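Local coordinates for protein dicer Related Helicase (Caenorhabditis elegans, PDB 6M6Q) that probably hydrolyses ATP as an RNA-binding helicase of the RIG-I-like receptor family in RNA interference, and is represented here by its helical N-terminal domain, at residues G192-M197 and P301-A306; S57-G62 and L124-F129; V210-I215 and I273-N278; Q111-R116 and E234-E239; L18-P23 and G133-D138. One frame throughout, in Å; residues are numbered along the deposited sequence.

Overall arrangement
All five contacts tie helices and loops of one all-helical N-terminal domain. Interactions 2 and 5 touch, their centres about 16 Å apart: interaction 2 is nested within the loop that interaction 5 closes, and helices 94-127 and 131-144, one from each, are consecutive. Helix 94-127 also serves interaction 4, about 21 Å from interaction 2 between centres. Further along the chain, interaction 3 is nested inside the loop closed by interaction 1, their centres again about 21 Å apart. Interaction 4 alternates with interactions 1, 2, 3 and 5 along the chain, thus joining helix 94-127 to helix 231-236 across the intervening helices. Interactions 1 and 2 both reach the second subunit.

Interaction 1. Residues G192-M197 and P301-A306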
# COMPACT_ATOMS: atom_id res chain seq x y z
N GLY B 192 -4.55 2.94 8.27
CA GLY B 192 -3.80 3.96 7.52
C GLY B 192 -4.71 4.89 6.73
O GLY B 192 -4.35 6.07 6.59
N ALA B 193 -5.81 4.38 6.19
CA ALA B 193 -6.76 5.12 5.33
C ALA B 193 -7.80 5.86 6.19
O ALA B 193 -8.33 6.89 5.73
CB ALA B 193 -7.43 4.19 4.36
N ALA B 194 -8.10 5.35 7.38
CA ALA B 194 -9.16 5.87 8.27
C ALA B 194 -8.81 7.29 8.74
O ALA B 194 -7.61 7.62 8.85
CB ALA B 194 -9.37 4.95 9.44
N ARG B 195 -9.85 8.07 9.02
CA ARG B 195 -9.76 9.43 9.62
C ARG B 195 -10.43 9.39 11.01
O ARG B 195 -11.67 9.55 11.09
CB ARG B 195 -10.42 10.47 8.70
CG ARG B 195 -9.83 10.55 7.30
CD ARG B 195 -8.55 11.37 7.19
NE ARG B 195 -7.41 10.56 6.73
CZ ARG B 195 -7.06 10.39 5.45
NH1 ARG B 195 -7.75 10.98 4.49
NH2 ARG B 195 -6.02 9.63 5.15
N GLY B 196 -9.62 9.15 12.05
CA GLY B 196 -10.05 8.85 13.42
C GLY B 196 -11.01 9.87 14.00
O GLY B 196 -11.85 9.46 14.80
N MET B 197 -10.84 11.16 13.71
CA MET B 197 -11.62 12.23 14.39
C MET B 197 -13.12 12.04 14.12
O MET B 197 -13.91 12.16 15.07
CB MET B 197 -11.21 13.63 13.93
CG MET B 197 -11.27 14.61 15.05
SD MET B 197 -11.10 16.26 14.50
CE MET B 197 -10.58 17.05 16.02
N PRO B 301 -16.53 10.35 2.61
CA PRO B 301 -15.89 9.63 1.50
C PRO B 301 -14.51 9.01 1.83
O PRO B 301 -14.16 8.04 1.18
CB PRO B 301 -15.76 10.70 0.39
CG PRO B 301 -15.91 12.04 1.12
CD PRO B 301 -16.87 11.74 2.25
N ALA B 302 -13.75 9.60 2.76
CA ALA B 302 -12.39 9.13 3.16
C ALA B 302 -12.50 7.80 3.92
O ALA B 302 -11.78 6.84 3.57
CB ALA B 302 -11.69 10.18 3.98
N ASN B 303 -13.35 7.76 4.95
CA ASN B 303 -13.55 6.56 5.82
C ASN B 303 -14.33 5.50 5.04
O ASN B 303 -14.11 4.31 5.29
CB ASN B 303 -14.26 6.92 7.12
CG ASN B 303 -13.32 7.53 8.14
OD1 ASN B 303 -12.30 6.94 8.46
ND2 ASN B 303 -13.67 8.70 8.66
N ARG B 304 -15.24 5.93 4.16
CA ARG B 304 -16.07 5.07 3.28
C ARG B 304 -15.13 4.27 2.39
O ARG B 304 -15.32 3.06 2.28
CB ARG B 304 -17.02 5.93 2.43
CG ARG B 304 -18.35 5.27 2.08
CD ARG B 304 -19.26 6.25 1.37
NE ARG B 304 -18.79 6.59 0.02
CZ ARG B 304 -19.18 7.67 -0.67
NH1 ARG B 304 -20.03 8.53 -0.14
NH2 ARG B 304 -18.70 7.88 -1.88
N ALA B 305 -14.09 4.92 1.87
CA ALA B 305 -13.05 4.30 1.03
C ALA B 305 -12.23 3.34 1.88
O ALA B 305 -11.92 2.24 1.38
CB ALA B 305 -12.18 5.36 0.40
N ALA B 306 -11.96 3.71 3.13
CA ALA B 306 -11.21 2.90 4.12
C ALA B 306 -11.98 1.61 4.44
O ALA B 306 -11.33 0.60 4.69
CB ALA B 306 -10.96 3.71 5.35
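The break between helix 186-193 and helix 196-204 is pinned to the start of helix 301-310 by one side-chain amide, that of N303, which reads both backbone polar groups of R195. N303 OD1 accepts a nearly straight bond from R195 N (2.8 Å, 174° at the hydrogen), the donor lying tilted out of the carbonyl plane. On the same amide, ND2 gives a longer bond of 3.3 Å to R195 O, which stays close to the amide plane. With chi1 at -79°, CG stands beside the N303 backbone N, and the amide reaches across to the inter-helix break. R195 is the N-cap residue of helix 196-204, and the preceding A194 is where helical geometry ends; in this all-helical domain the asparagine thus grips a corner between consecutive helices. A leucine in place of N303 would probably leave R195 N and R195 O without these partners and the corner less firmly fixed. ND2 has a second acceptor in D300 OD1. Beside the amide, the methyls of A193 and A306 meet, CB to CB at 3.7 Å; tentatively, as R195 has two conformers, R195 CG packs on A302 CB at 3.8 Å. R304 forms a salt bridge to E316 of the second subunit.

Interaction 2. Residues S57-G62 and L124-F129; sequences SLFPPG and LNTVLF
L58 and F59 both carry CG anti to their own carbonyl carbon (chi1 -70° and -54°), and from there their side chains reach T126 and V127 across the contact. It is an apolar join between the loop leading into helix 63-72 and the last turn of the long helix 94-127. The F59 ring meets both side chains: CE2 lies 3.4 Å from T126 CG2, and CZ lies 4.0 Å from V127 CG1, both methyls coming in obliquely. V127 CG1 serves a second neighbour too, sitting 3.9 Å from L58 CD1, where the two side chains cross at about a right angle. One methyl of the helix thus touches both a leucine branch and an aromatic ring. T126 divides its two branches: OG1 bonds back to C122 O in its own helix, while CG2 is presented to the loop. The same F59 packs on L64 and I67 of helix 63-72, so its ring joins that helix to helix 94-127. Beyond the contact, P60 and P61 of the loop pack on S57 and P61 of the second subunit. Backbone also takes part, as T126 CG2 lies 3.6 Å from L58 O.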
# COMPACT_ATOMS: atom_id res chain seq x y z
N SER B 57 22.03 -2.21 9.04
CA SER B 57 22.21 -3.51 8.33
C SER B 57 21.09 -3.73 7.30
O SER B 57 21.29 -4.57 6.37
CB SER B 57 22.27 -4.64 9.30
OG SER B 57 21.42 -4.39 10.42
N LEU B 58 19.97 -3.01 7.44
CA LEU B 58 18.73 -3.21 6.64
C LEU B 58 18.70 -2.26 5.43
O LEU B 58 17.76 -2.36 4.64
CB LEU B 58 17.51 -2.98 7.53
CG LEU B 58 17.26 -4.04 8.59
CD1 LEU B 58 16.48 -3.46 9.74
CD2 LEU B 58 16.54 -5.26 8.00
N PHE B 59 19.71 -1.40 5.27
CA PHE B 59 19.81 -0.49 4.11
C PHE B 59 21.17 -0.64 3.46
O PHE B 59 22.09 -1.15 4.08
CB PHE B 59 19.60 0.96 4.53
CG PHE B 59 18.33 1.23 5.29
CD1 PHE B 59 18.29 1.09 6.67
CD2 PHE B 59 17.18 1.65 4.63
CE1 PHE B 59 17.13 1.38 7.38
CE2 PHE B 59 16.02 1.91 5.34
CZ PHE B 59 16.00 1.79 6.72
N PRO B 60 21.33 -0.19 2.20
CA PRO B 60 22.64 -0.17 1.55
C PRO B 60 23.59 0.76 2.28
O PRO B 60 23.16 1.76 2.83
CB PRO B 60 22.34 0.35 0.14
CG PRO B 60 20.89 0.02 -0.06
CD PRO B 60 20.27 0.24 1.30
N PRO B 61 24.91 0.46 2.28
CA PRO B 61 25.89 1.22 3.05
C PRO B 61 25.75 2.75 2.92
O PRO B 61 25.84 3.27 1.82
CB PRO B 61 27.24 0.74 2.47
CG PRO B 61 26.85 0.03 1.17
CD PRO B 61 25.53 -0.61 1.49
N GLY B 62 25.51 3.42 4.03
CA GLY B 62 25.41 4.89 4.09
C GLY B 62 23.99 5.39 3.87
O GLY B 62 23.72 6.51 4.28
N LEU B 124 10.46 3.42 8.12
CA LEU B 124 9.43 2.58 8.78
C LEU B 124 9.04 1.40 7.87
O LEU B 124 8.95 0.29 8.39
CB LEU B 124 8.22 3.45 9.14
CG LEU B 124 8.44 4.45 10.28
CD1 LEU B 124 7.12 5.08 10.72
CD2 LEU B 124 9.13 3.80 11.46
N ASN B 125 8.85 1.63 6.57
CA ASN B 125 8.39 0.58 5.62
C ASN B 125 9.51 -0.45 5.36
O ASN B 125 9.19 -1.51 4.85
CB ASN B 125 7.91 1.15 4.30
CG ASN B 125 6.65 1.97 4.43
OD1 ASN B 125 5.88 1.81 5.39
ND2 ASN B 125 6.41 2.84 3.47
N THR B 126 10.77 -0.10 5.62
CA THR B 126 11.94 -0.99 5.45
C THR B 126 12.09 -1.88 6.69
O THR B 126 12.24 -3.11 6.51
CB THR B 126 13.21 -0.18 5.16
OG1 THR B 126 13.01 0.62 4.00
CG2 THR B 126 14.42 -1.05 4.91
N VAL B 127 12.04 -1.30 7.89
CA VAL B 127 12.41 -1.98 9.17
C VAL B 127 11.22 -2.75 9.75
O VAL B 127 11.45 -3.73 10.40
CB VAL B 127 12.98 -0.99 10.21
CG1 VAL B 127 14.18 -0.26 9.69
CG2 VAL B 127 11.93 -0.02 10.69
N LEU B 128 9.99 -2.27 9.60
CA LEU B 128 8.82 -2.82 10.34
C LEU B 128 8.09 -3.88 9.49
O LEU B 128 7.05 -4.33 9.91
CB LEU B 128 7.87 -1.67 10.72
CG LEU B 128 8.37 -0.70 11.80
CD1 LEU B 128 7.23 0.16 12.31
CD2 LEU B 128 9.02 -1.43 12.97
N PHE B 129 8.60 -4.25 8.33
CA PHE B 129 7.95 -5.26 7.46
C PHE B 129 8.94 -6.40 7.19
O PHE B 129 8.70 -7.20 6.27
CB PHE B 129 7.41 -4.61 6.19
CG PHE B 129 6.17 -3.77 6.39
CD1 PHE B 129 6.24 -2.45 6.84
CD2 PHE B 129 4.91 -4.29 6.12
CE1 PHE B 129 5.09 -1.70 7.02
CE2 PHE B 129 3.76 -3.52 6.27
CZ PHE B 129 3.86 -2.22 6.71

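Interaction 3. Residues V210-I215 and I273-N278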
# COMPACT_ATOMS: atom_id res chain seq x y z
N VAL B 210 -21.15 2.93 24.31
CA VAL B 210 -20.86 3.94 25.37
C VAL B 210 -19.61 3.50 26.14
O VAL B 210 -18.74 4.36 26.36
CB VAL B 210 -22.07 4.16 26.31
CG1 VAL B 210 -21.69 4.95 27.55
CG2 VAL B 210 -23.23 4.83 25.58
N SER B 211 -19.53 2.22 26.51
CA SER B 211 -18.39 1.61 27.26
C SER B 211 -17.12 1.66 26.40
O SER B 211 -16.04 1.89 26.96
CB SER B 211 -18.69 0.17 27.67
OG SER B 211 -19.94 0.09 28.34
N GLU B 212 -17.26 1.42 25.09
CA GLU B 212 -16.15 1.33 24.11
C GLU B 212 -15.54 2.71 23.90
O GLU B 212 -14.30 2.80 23.87
CB GLU B 212 -16.67 0.72 22.80
CG GLU B 212 -16.92 -0.78 22.86
CD GLU B 212 -18.26 -1.23 23.45
OE1 GLU B 212 -19.22 -0.46 23.39
OE2 GLU B 212 -18.32 -2.36 23.94
N THR B 213 -16.37 3.75 23.81
CA THR B 213 -15.94 5.16 23.62
C THR B 213 -15.11 5.60 24.84
O THR B 213 -14.08 6.30 24.63
CB THR B 213 -17.16 6.08 23.38
OG1 THR B 213 -17.86 5.61 22.23
CG2 THR B 213 -16.77 7.53 23.18
N THR B 214 -15.49 5.19 26.05
CA THR B 214 -14.79 5.53 27.31
C THR B 214 -13.36 4.98 27.25
O THR B 214 -12.42 5.75 27.52
CB THR B 214 -15.57 5.05 28.53
OG1 THR B 214 -16.80 5.79 28.58
CG2 THR B 214 -14.82 5.24 29.83
N ILE B 215 -13.18 3.73 26.81
CA ILE B 215 -11.83 3.10 26.67
C ILE B 215 -11.05 3.86 25.58
O ILE B 215 -9.90 4.23 25.86
CB ILE B 215 -11.93 1.57 26.39
CG1 ILE B 215 -12.37 0.80 27.64
CG2 ILE B 215 -10.63 1.01 25.83
CD1 ILE B 215 -13.19 -0.45 27.34
N ILE B 273 -8.66 -3.64 21.68
CA ILE B 273 -8.43 -4.93 22.39
C ILE B 273 -8.98 -4.84 23.82
O ILE B 273 -9.27 -5.89 24.40
CB ILE B 273 -6.93 -5.33 22.34
CG1 ILE B 273 -6.75 -6.84 22.55
CG2 ILE B 273 -6.10 -4.51 23.32
CD1 ILE B 273 -7.38 -7.69 21.46
N GLY B 274 -9.17 -3.63 24.34
CA GLY B 274 -9.61 -3.39 25.74
C GLY B 274 -11.11 -3.56 25.91
O GLY B 274 -11.56 -3.77 27.07
N PHE B 275 -11.86 -3.46 24.82
CA PHE B 275 -13.35 -3.60 24.80
C PHE B 275 -13.77 -4.93 25.44
O PHE B 275 -13.13 -5.96 25.19
CB PHE B 275 -13.89 -3.52 23.36
CG PHE B 275 -13.62 -2.24 22.60
CD1 PHE B 275 -13.03 -1.13 23.21
CD2 PHE B 275 -13.95 -2.16 21.26
CE1 PHE B 275 -12.79 0.02 22.48
CE2 PHE B 275 -13.72 -1.00 20.53
CZ PHE B 275 -13.14 0.08 21.14
N LYS B 276 -14.79 -4.90 26.29
CA LYS B 276 -15.33 -6.09 27.00
C LYS B 276 -16.55 -6.58 26.23
O LYS B 276 -17.50 -5.78 26.10
CB LYS B 276 -15.74 -5.74 28.44
CG LYS B 276 -14.59 -5.40 29.39
CD LYS B 276 -15.02 -4.73 30.69
CE LYS B 276 -13.93 -3.91 31.34
NZ LYS B 276 -13.67 -2.65 30.60
N SER B 277 -16.51 -7.80 25.68
CA SER B 277 -17.62 -8.35 24.88
C SER B 277 -17.92 -9.81 25.25
O SER B 277 -18.75 -10.44 24.54
CB SER B 277 -17.38 -8.17 23.38
OG SER B 277 -16.56 -9.20 22.85
N ASN B 278 -17.44 -10.28 26.42
CA ASN B 278 -17.63 -11.68 26.88
C ASN B 278 -19.12 -11.92 27.21
O ASN B 278 -19.68 -12.92 26.70
CB ASN B 278 -16.69 -12.04 28.03
CG ASN B 278 -15.27 -12.32 27.57
OD1 ASN B 278 -14.90 -11.95 26.46
ND2 ASN B 278 -14.48 -12.98 28.40
O HOH W 1 -19.17 -3.29 26.95
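E212 meets F275 first, laying the aliphatic part of its side chain over one face of the phenyl ring. Its CG sits 3.7 Å from the ring centroid and 15° off the normal, a CH-pi contact, with CB over the CE1 and CZ side of the ring. A bend at chi2 (83°) turns the carboxylate away, nearly perpendicular to the ring. Water 1 donates to E212 OE2 at 3.3 Å and to K276 O at 3.1 Å, linking the two segments; K280 adds a long, weak ion pair to OE2. The backbone of E212 contributes as well, its O lying 3.5 Å from F275 CE1. These contacts join the opening turn of helix 210-221 to the loop that follows helix 262-271, and W289 of helix 288-295 meets the F275 ring edge-to-face. With a serine in place of F275, the E212 chain would probably lose the surface it lies on and W289 its aromatic partner. One turn further on, I215 splits its branches. CG2 approaches the ring edge, near its plane, 4.1 Å from F275 CE1. CD1 instead reaches the loop backbone, 3.7 Å from G274 O, with K276 NZ 4.0 Å from the same methyl.

Interaction 4. Residues Q111-R116 and E234-E239; sequences QQKVQR and EDLLTE
D235 opens the contact from the 234-239 side with its backbone: its O lies 3.5 Å from K113 CD, so the lysine's aliphatic chain runs past a carbonyl. The carboxylate of D235 is modelled in two conformers, and in the one described it reaches R116 through water, a bridge that is tentative for that reason. Water 2 donates to D235 OD1 at 2.8 Å and accepts from R116 NH2 at 2.9 Å, while R116 NH2 and D235 OD1 stay 5.0 Å apart. R116 has a direct partner too, NH1 bonding to D73 O, and Q112 OE1 lies above one face of its guanidinium, toward the rim.

L236 follows as the apolar centre. Its CG stands anti to the backbone N (chi1 175°), which turns the CD1 branch toward helix 94-127. CD1 fits between K113 O, 3.5 Å away, and R116 CB, at 3.7 Å, two residues one turn apart on that long helix. The leucine also packs on R117 and S120, so its contacts span about two turns of the helix.

At T238 the chain has left the helix 231-236 and offers its carbonyl. The K113 chain, bent at chi3 (88°), brings NZ to T238 O for a weak hydrogen bond of 3.4 Å.

The chemistry implies a mixed surface contact: one leucine supplies the apolar grip, while the polar ties are weak or water-borne. With K113 NZ 6.1 Å from D235 OD2 in this conformer, their opposite charges probably add no more than a weak, long-range attraction.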
# COMPACT_ATOMS: atom_id res chain seq x y z
N GLN B 111 6.89 22.16 2.51
CA GLN B 111 7.94 21.47 1.72
C GLN B 111 8.84 20.65 2.66
O GLN B 111 9.27 19.54 2.25
CB GLN B 111 8.75 22.47 0.89
CG GLN B 111 8.04 22.89 -0.39
CD GLN B 111 8.90 23.80 -1.24
OE1 GLN B 111 9.49 24.76 -0.74
NE2 GLN B 111 9.00 23.50 -2.52
N GLN B 112 9.06 21.14 3.89
CA GLN B 112 9.91 20.47 4.91
C GLN B 112 9.17 19.23 5.43
O GLN B 112 9.81 18.18 5.59
CB GLN B 112 10.27 21.45 6.04
CG GLN B 112 11.22 20.87 7.09
CD GLN B 112 12.63 20.73 6.58
OE1 GLN B 112 13.37 19.84 7.00
NE2 GLN B 112 13.04 21.63 5.69
N LYS B 113 7.85 19.35 5.64
CA LYS B 113 6.95 18.28 6.13
C LYS B 113 6.94 17.12 5.12
O LYS B 113 7.02 15.96 5.55
CB LYS B 113 5.53 18.84 6.34
CG LYS B 113 4.86 18.45 7.66
CD LYS B 113 3.51 19.10 7.88
CE LYS B 113 2.36 18.31 7.28
NZ LYS B 113 1.05 18.88 7.64
N VAL B 114 6.91 17.45 3.84
CA VAL B 114 6.83 16.49 2.70
C VAL B 114 8.12 15.65 2.67
O VAL B 114 8.01 14.43 2.50
CB VAL B 114 6.60 17.25 1.38
CG1 VAL B 114 7.04 16.46 0.17
CG2 VAL B 114 5.14 17.67 1.22
N GLN B 115 9.28 16.27 2.90
CA GLN B 115 10.60 15.58 2.98
C GLN B 115 10.63 14.68 4.23
O GLN B 115 10.99 13.46 4.12
CB GLN B 115 11.72 16.62 3.02
CG GLN B 115 13.11 16.03 2.90
CD GLN B 115 14.18 17.07 3.08
OE1 GLN B 115 14.48 17.86 2.18
NE2 GLN B 115 14.77 17.08 4.27
N ARG B 116 10.28 15.24 5.38
CA ARG B 116 10.30 14.49 6.65
C ARG B 116 9.39 13.26 6.54
O ARG B 116 9.87 12.16 6.85
CB ARG B 116 9.94 15.40 7.82
CG ARG B 116 11.17 15.92 8.54
CD ARG B 116 10.87 17.04 9.49
NE ARG B 116 12.09 17.73 9.83
CZ ARG B 116 12.16 18.87 10.49
NH1 ARG B 116 13.34 19.41 10.73
NH2 ARG B 116 11.06 19.44 10.94
N GLU B 234 5.14 15.06 16.07
CA GLU B 234 3.78 15.59 16.35
C GLU B 234 3.27 16.42 15.15
O GLU B 234 2.17 16.11 14.69
CB GLU B 234 3.79 16.43 17.62
CG GLU B 234 2.42 16.96 17.97
CD GLU B 234 1.44 15.89 18.42
OE1 GLU B 234 1.76 15.18 19.42
OE2 GLU B 234 0.34 15.77 17.78
N ASP B 235 4.04 17.43 14.70
CA ASP B 235 3.61 18.38 13.62
C ASP B 235 3.72 17.71 12.24
O ASP B 235 3.13 18.26 11.21
CB ASP B 235 4.43 19.68 13.70
CG ASP B 235 5.71 19.67 12.88
OD1 ASP B 235 6.80 19.69 13.50
OD2 ASP B 235 5.61 19.67 11.62
N LEU B 236 4.45 16.61 12.17
CA LEU B 236 4.62 15.83 10.93
C LEU B 236 3.30 15.11 10.61
O LEU B 236 3.00 14.95 9.42
CB LEU B 236 5.78 14.88 11.14
CG LEU B 236 6.06 13.88 10.02
CD1 LEU B 236 6.49 14.59 8.76
CD2 LEU B 236 7.14 12.91 10.47
N LEU B 237 2.52 14.76 11.64
CA LEU B 237 1.30 13.92 11.53
C LEU B 237 0.02 14.76 11.69
O LEU B 237 -1.07 14.18 11.51
CB LEU B 237 1.37 12.82 12.60
CG LEU B 237 2.64 11.97 12.59
CD1 LEU B 237 2.72 11.08 13.81
CD2 LEU B 237 2.70 11.14 11.32
N THR B 238 0.12 16.05 12.05
CA THR B 238 -1.06 16.94 12.28
C THR B 238 -1.28 17.83 11.06
O THR B 238 -0.35 18.55 10.67
CB THR B 238 -0.95 17.77 13.57
OG1 THR B 238 0.25 18.53 13.58
CG2 THR B 238 -0.99 16.92 14.82
N GLU B 239 -2.49 17.77 10.50
CA GLU B 239 -2.96 18.61 9.36
C GLU B 239 -3.27 20.04 9.85
O GLU B 239 -2.40 20.91 9.64
CB GLU B 239 -4.22 17.98 8.74
CG GLU B 239 -5.28 17.59 9.78
CD GLU B 239 -5.21 16.15 10.29
OE1 GLU B 239 -4.09 15.67 10.57
OE2 GLU B 239 -6.27 15.51 10.40
O HOH W 2 8.58 18.32 11.79

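Interaction 5. Residues L18-P23 and G133-D138; sequences LPFESP and GLRIAD
A cation-pi stack between F20 and R135 joins the loop ahead of helix 25-29 to helix 131-144. The contact is largely buried, with R135 and E21 at its outer side. The guanidinium lies flat on one face of the phenyl ring, the planes 23° apart and the centres 3.8 Å from each other, with R135 NE above the ring toward its rim. Before reaching this place the arginine chain bends at chi2, and its CD also rests over the same face as a CH-pi contact, 4.1 Å from the centroid. F20 belongs to a type I beta turn running from P19 to S22, closed by the bond from S22 N to P19 O at 3.0 Å. Its ring extends toward the helix because CG is anti to the backbone N (chi1 -172°).

E21, next in the turn, meets the guanidinium at its edge and in its plane, with OE1 3.5 Å from R135 NH1 in a salt bridge. The arginine is thus held on a face by the ring and on an edge by the carboxylate, although E21 also touches a crystal neighbour.

The rest of the ring is seated against the helix itself. F20 CZ lies 3.6 Å from L134 CB, and the L134 carbonyl carbon is at the ring edge. D138 OD2 comes obliquely to F20 CD2, 3.6 Å away, while D138 OD1 is hydrogen-bonded to H153 NE2.

Among the neighbouring helices, F25 of helix 25-29 meets the F20 ring at about 45°, and L134 packs on P26 and F29, so helix 25-29 shares this join with helix 131-144.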
# COMPACT_ATOMS: atom_id res chain seq x y z
N LEU B 18 -0.19 -12.24 22.98
CA LEU B 18 0.27 -11.95 21.59
C LEU B 18 1.79 -11.79 21.60
O LEU B 18 2.30 -10.68 21.51
CB LEU B 18 -0.43 -10.68 21.07
CG LEU B 18 -0.30 -10.44 19.57
CD1 LEU B 18 -1.45 -11.10 18.80
CD2 LEU B 18 -0.26 -8.95 19.27
N PRO B 19 2.54 -12.90 21.62
CA PRO B 19 4.00 -12.83 21.50
C PRO B 19 4.43 -12.46 20.07
O PRO B 19 3.59 -12.47 19.16
CB PRO B 19 4.45 -14.26 21.86
CG PRO B 19 3.27 -15.15 21.45
CD PRO B 19 2.03 -14.28 21.66
N PHE B 20 5.73 -12.16 19.89
CA PHE B 20 6.35 -11.79 18.60
C PHE B 20 5.95 -12.81 17.52
O PHE B 20 5.65 -12.40 16.37
CB PHE B 20 7.87 -11.71 18.75
CG PHE B 20 8.58 -11.16 17.54
CD1 PHE B 20 8.84 -11.96 16.44
CD2 PHE B 20 8.98 -9.83 17.50
CE1 PHE B 20 9.49 -11.45 15.33
CE2 PHE B 20 9.63 -9.33 16.38
CZ PHE B 20 9.88 -10.13 15.30
N GLU B 21 5.94 -14.10 17.88
CA GLU B 21 5.82 -15.25 16.94
C GLU B 21 4.36 -15.42 16.50
O GLU B 21 4.12 -16.22 15.58
CB GLU B 21 6.36 -16.53 17.58
CG GLU B 21 7.84 -16.45 17.99
CD GLU B 21 8.11 -15.82 19.35
OE1 GLU B 21 9.29 -15.55 19.64
OE2 GLU B 21 7.15 -15.60 20.11
N SER B 22 3.42 -14.67 17.08
CA SER B 22 1.98 -14.70 16.69
C SER B 22 1.82 -14.11 15.29
O SER B 22 2.36 -13.04 15.00
CB SER B 22 1.11 -14.00 17.69
OG SER B 22 -0.23 -13.91 17.20
N PRO B 23 1.07 -14.76 14.38
CA PRO B 23 0.84 -14.22 13.05
C PRO B 23 0.29 -12.78 13.07
O PRO B 23 0.56 -12.05 12.13
CB PRO B 23 -0.22 -15.15 12.42
CG PRO B 23 -0.19 -16.41 13.26
CD PRO B 23 0.35 -16.01 14.61
N GLY B 133 14.25 -6.80 11.39
CA GLY B 133 13.97 -5.39 11.73
C GLY B 133 12.92 -5.24 12.81
O GLY B 133 13.05 -4.33 13.61
N LEU B 134 11.91 -6.10 12.82
CA LEU B 134 10.87 -6.10 13.89
C LEU B 134 11.49 -6.56 15.21
O LEU B 134 11.11 -6.02 16.24
CB LEU B 134 9.73 -7.01 13.48
CG LEU B 134 8.49 -6.27 12.99
CD1 LEU B 134 7.61 -7.20 12.19
CD2 LEU B 134 7.73 -5.68 14.16
N ARG B 135 12.41 -7.51 15.15
CA ARG B 135 13.17 -7.98 16.33
C ARG B 135 13.84 -6.78 16.98
O ARG B 135 13.70 -6.62 18.21
CB ARG B 135 14.19 -9.06 15.93
CG ARG B 135 13.57 -10.40 15.57
CD ARG B 135 13.24 -11.20 16.80
NE ARG B 135 12.50 -12.41 16.50
CZ ARG B 135 11.87 -13.15 17.40
NH1 ARG B 135 11.23 -14.25 17.03
NH2 ARG B 135 11.90 -12.81 18.69
N ILE B 136 14.52 -5.96 16.19
CA ILE B 136 15.28 -4.80 16.70
C ILE B 136 14.28 -3.81 17.28
O ILE B 136 14.54 -3.28 18.40
CB ILE B 136 16.16 -4.17 15.62
CG1 ILE B 136 17.10 -5.20 15.00
CG2 ILE B 136 16.93 -2.98 16.19
CD1 ILE B 136 17.90 -4.69 13.83
N ALA B 137 13.16 -3.59 16.58
CA ALA B 137 12.11 -2.63 16.98
C ALA B 137 11.46 -3.09 18.28
O ALA B 137 11.17 -2.23 19.12
CB ALA B 137 11.10 -2.47 15.88
N ASP B 138 11.26 -4.41 18.44
CA ASP B 138 10.63 -5.02 19.65
C ASP B 138 11.51 -4.67 20.86
O ASP B 138 10.98 -4.11 21.82
CB ASP B 138 10.44 -6.53 19.49
CG ASP B 138 9.40 -7.16 20.42
OD1 ASP B 138 8.42 -6.46 20.77
OD2 ASP B 138 9.57 -8.37 20.77